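Local coordinates for protein peptidase, M20/M25/M40 family (PDB 4EWT) that probably hydrolyses amide bonds of N-acylated amino acids or related substrates at a two-manganese site, as a bacterial member of the M20 metallopeptidase family, at residues H26-L29 with E35-K38; F31-T36 with G56-K61. All blocks are in the same frame, centred on the assembly; numbering follows the deposited sequence.

Contact 1 of 2, residues H26-L29 with E35-K38; sequences HPEL and ETAK
Glu28 lays its carboxylate over the first turn of helix 34-43, where it meets Glu35 and Thr36. Glu28 OE1 takes two hydrogen bonds, from Thr36 OG1 at 2.7 Å and from Thr36 N at 2.8 Å; the two donors reach it from the same face of the carboxylate plane, the hydroxyl on the anti side and the amide on the syn side. Glu28 OE2 accepts from Glu35 N at 2.9 Å through its syn lone pair. Three donors thus fix the rotation of the group. Glu28 lies in the loop after helix 13-25, where its backbone also bonds to Ala81, and its extended chain (chi2 164°) carries the carboxylate across to the helix. A water links the segments a second time, accepting from Glu28 N at 3.0 Å and donating to Thr36 OG1 at 2.9 Å. The Glu35 side chain crosses Glu28 at about a right angle; Glu35 OE1 lies 4.2 Å from His26 CD2 and 4.4 Å from Glu28 OE2, the latter a pairing of like charges. A carboxylate gripping main-chain amides at a helix start should profit from the positive end of the helix dipole, which would probably offset that repulsion and keep Glu28 ionised.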
# COMPACT_ATOMS: atom_id res chain seq x y z
N HIS A 26 10.05 -39.66 27.40
CA HIS A 26 11.43 -39.55 26.92
C HIS A 26 11.51 -39.03 25.49
O HIS A 26 12.12 -39.69 24.64
CB HIS A 26 12.16 -40.89 27.04
CG HIS A 26 12.53 -41.28 28.44
ND1 HIS A 26 11.90 -42.29 29.13
CD2 HIS A 26 13.48 -40.79 29.28
CE1 HIS A 26 12.44 -42.41 30.33
NE2 HIS A 26 13.40 -41.51 30.45
N PRO A 27 10.91 -37.86 25.21
CA PRO A 27 10.91 -37.36 23.83
C PRO A 27 12.28 -36.83 23.43
O PRO A 27 13.03 -36.32 24.27
CB PRO A 27 9.89 -36.22 23.88
CG PRO A 27 10.02 -35.68 25.26
CD PRO A 27 10.31 -36.87 26.14
N GLU A 28 12.61 -36.97 22.15
CA GLU A 28 13.85 -36.42 21.62
C GLU A 28 13.61 -35.64 20.34
O GLU A 28 12.75 -35.99 19.53
CB GLU A 28 14.86 -37.53 21.35
CG GLU A 28 15.50 -38.09 22.60
CD GLU A 28 16.18 -39.40 22.35
OE1 GLU A 28 15.65 -40.20 21.55
OE2 GLU A 28 17.25 -39.64 22.95
N LEU A 29 14.41 -34.59 20.17
CA LEU A 29 14.34 -33.70 19.02
C LEU A 29 14.71 -34.39 17.70
O LEU A 29 15.42 -35.40 17.70
CB LEU A 29 15.28 -32.50 19.24
CG LEU A 29 14.73 -31.17 19.77
CD1 LEU A 29 13.33 -31.26 20.34
CD2 LEU A 29 15.71 -30.60 20.79
N GLU A 35 17.93 -42.27 21.80
CA GLU A 35 17.29 -43.19 22.75
C GLU A 35 16.00 -43.80 22.18
O GLU A 35 15.71 -44.97 22.42
CB GLU A 35 16.97 -42.50 24.08
CG GLU A 35 18.16 -42.23 24.98
CD GLU A 35 17.78 -42.18 26.45
OE1 GLU A 35 16.64 -41.79 26.78
OE2 GLU A 35 18.63 -42.54 27.30
N THR A 36 15.23 -42.99 21.46
CA THR A 36 13.98 -43.46 20.86
C THR A 36 14.25 -44.53 19.81
O THR A 36 13.64 -45.60 19.84
CB THR A 36 13.14 -42.31 20.27
OG1 THR A 36 13.18 -41.19 21.17
CG2 THR A 36 11.68 -42.73 20.07
N ALA A 37 15.19 -44.26 18.90
CA ALA A 37 15.60 -45.23 17.88
C ALA A 37 16.13 -46.54 18.47
O ALA A 37 15.85 -47.62 17.95
CB ALA A 37 16.64 -44.62 16.94
N LYS A 38 16.89 -46.44 19.56
CA LYS A 38 17.40 -47.63 20.26
C LYS A 38 16.28 -48.42 20.93
O LYS A 38 16.30 -49.65 20.91
CB LYS A 38 18.48 -47.26 21.28
CG LYS A 38 19.89 -47.29 20.71
CD LYS A 38 20.95 -46.78 21.71
CE LYS A 38 21.08 -47.69 22.92
NZ LYS A 38 22.34 -47.45 23.68
O HOH W 1 11.42 -39.04 20.40

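Contact 2 of 2, residues F31-T36 with G56-K61; sequences FHEDET and GPRGIK
Asp34 OD1 is held by Arg58 in a salt bridge whose main bond, from Arg58 NE, is 2.8 Å long. A second, weak bond to Asp34 OD1 comes from Arg58 NH2 at 3.3 Å. The carboxylate and guanidinium planes are only 14° apart, yet NE meets OD1 from above the carboxylate plane, 43° out of it, so the two groups lie in offset, nearly parallel layers. The N-H to oxygen angle of 133° confirms that the bond is bent. Arg58 reaches across with its chain extended from CG to NE, which lays Arg58 CD against Glu33: Arg58 CD is 3.2 Å from Glu33 O and 3.3 Å from Glu33 OE2. The Glu33 carboxylate adds a long salt bridge, Glu33 OE2 to Arg58 NH1 at 3.8 Å, with the oxygen well out of the guanidinium plane, so charge attraction rather than an N-H bond joins them. Over one face of the guanidinium lies the backbone of Phe31 and His32; Phe31 O is 3.1 Å from Arg58 NH1, but the angle is too poor for a hydrogen bond. Arg58 itself sits in a type II turn closed by Gly59 N to Gly56 O at 2.9 Å. Glu33 occupies the N-cap position of helix 34-43, and its OE1 is bonded to Ala137 N. The turn leads into strand 60-65 of the mixed sheet, with Arg58 and Ile60 both packing on Ala37, so the salt-bridge network ties the start of the helix to the entrance of that strand.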
# COMPACT_ATOMS: atom_id res chain seq x y z
N PHE A 31 16.61 -35.35 14.50
CA PHE A 31 18.05 -35.55 14.27
C PHE A 31 18.87 -35.80 15.55
O PHE A 31 20.11 -35.84 15.50
CB PHE A 31 18.67 -34.42 13.43
CG PHE A 31 17.99 -34.21 12.09
CD1 PHE A 31 18.19 -35.11 11.04
CD2 PHE A 31 17.16 -33.11 11.89
CE1 PHE A 31 17.57 -34.92 9.81
CE2 PHE A 31 16.54 -32.91 10.66
CZ PHE A 31 16.74 -33.81 9.61
N HIS A 32 18.19 -35.98 16.68
CA HIS A 32 18.84 -36.30 17.95
C HIS A 32 18.07 -37.38 18.73
O HIS A 32 18.12 -37.43 19.96
CB HIS A 32 19.01 -35.05 18.81
CG HIS A 32 19.73 -33.94 18.13
ND1 HIS A 32 21.11 -33.83 18.13
CD2 HIS A 32 19.28 -32.88 17.41
CE1 HIS A 32 21.47 -32.76 17.44
NE2 HIS A 32 20.37 -32.16 17.00
N GLU A 33 17.38 -38.26 18.00
CA GLU A 33 16.52 -39.26 18.61
C GLU A 33 17.34 -40.56 18.71
O GLU A 33 17.07 -41.56 18.05
CB GLU A 33 15.20 -39.41 17.83
CG GLU A 33 15.33 -39.62 16.32
CD GLU A 33 15.57 -38.34 15.54
OE1 GLU A 33 14.62 -37.58 15.30
OE2 GLU A 33 16.73 -38.13 15.12
N ASP A 34 18.35 -40.51 19.58
CA ASP A 34 19.25 -41.62 19.85
C ASP A 34 18.60 -42.70 20.73
O ASP A 34 18.71 -43.88 20.42
CB ASP A 34 20.56 -41.13 20.51
CG ASP A 34 21.29 -40.07 19.68
OD1 ASP A 34 20.70 -39.49 18.74
OD2 ASP A 34 22.48 -39.80 19.97
N GLU A 35 17.93 -42.27 21.80
CA GLU A 35 17.29 -43.19 22.75
C GLU A 35 16.00 -43.80 22.18
O GLU A 35 15.71 -44.97 22.42
CB GLU A 35 16.97 -42.50 24.08
CG GLU A 35 18.16 -42.23 24.98
CD GLU A 35 17.78 -42.18 26.45
OE1 GLU A 35 16.64 -41.79 26.78
OE2 GLU A 35 18.63 -42.54 27.30
N THR A 36 15.23 -42.99 21.46
CA THR A 36 13.98 -43.46 20.86
C THR A 36 14.25 -44.53 19.81
O THR A 36 13.64 -45.60 19.84
CB THR A 36 13.14 -42.31 20.27
OG1 THR A 36 13.18 -41.19 21.17
CG2 THR A 36 11.68 -42.73 20.07
N GLY A 56 18.06 -44.27 7.29
CA GLY A 56 18.56 -42.91 7.40
C GLY A 56 19.46 -42.92 8.62
O GLY A 56 19.63 -43.96 9.25
N PRO A 57 20.08 -41.78 8.96
CA PRO A 57 20.57 -41.74 10.33
C PRO A 57 19.38 -41.91 11.29
O PRO A 57 18.44 -41.10 11.28
CB PRO A 57 21.18 -40.35 10.44
CG PRO A 57 21.66 -40.08 9.04
CD PRO A 57 20.60 -40.66 8.15
N ARG A 58 19.42 -42.99 12.07
CA ARG A 58 18.33 -43.41 12.97
C ARG A 58 17.08 -43.91 12.23
O ARG A 58 15.98 -43.97 12.80
CB ARG A 58 17.98 -42.30 13.98
CG ARG A 58 19.16 -41.92 14.87
CD ARG A 58 18.91 -40.62 15.59
NE ARG A 58 20.17 -40.01 16.03
CZ ARG A 58 20.83 -39.07 15.36
NH1 ARG A 58 20.36 -38.61 14.21
NH2 ARG A 58 21.96 -38.59 15.85
N GLY A 59 17.26 -44.29 10.97
CA GLY A 59 16.19 -44.90 10.18
C GLY A 59 16.06 -46.39 10.45
O GLY A 59 17.04 -47.13 10.39
N ILE A 60 14.83 -46.82 10.75
CA ILE A 60 14.56 -48.22 11.10
C ILE A 60 13.49 -48.81 10.19
O ILE A 60 12.37 -48.30 10.11
CB ILE A 60 14.15 -48.38 12.59
CG1 ILE A 60 15.19 -47.74 13.51
CG2 ILE A 60 13.97 -49.86 12.95
CD1 ILE A 60 14.69 -47.43 14.90
N LYS A 61 13.85 -49.90 9.53
CA LYS A 61 13.01 -50.59 8.56
C LYS A 61 12.82 -52.03 9.04
O LYS A 61 13.75 -52.85 8.93
CB LYS A 61 13.70 -50.55 7.20
CG LYS A 61 12.93 -51.06 6.00
CD LYS A 61 13.91 -51.80 5.09
CE LYS A 61 13.84 -51.36 3.65
NZ LYS A 61 12.77 -52.04 2.85

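Overall arrangement
Contacts 1 and 2 approach the start of helix 34-43 from different parts of the chain, share Glu35 and Thr36, and have centres about 8 Å apart. They meet directly where Glu28 OE1 packs 3.2 Å from Glu33 CA, and again where Ala37 O lies 3.3 Å from Ile60 CD1. Contact 1 joins the loop after helix 13-25 to the helix, whereas contact 2 joins its beginning to the turn before strand 60-65. A manganese ion lies about 13 Å from the side chain of Thr36, and one about 12 Å from that of Glu33. The metal ligands are Cys103, His105, His164, Glu139 and His362, so both contacts belong to the surroundings of the metal centre rather than to its coordination.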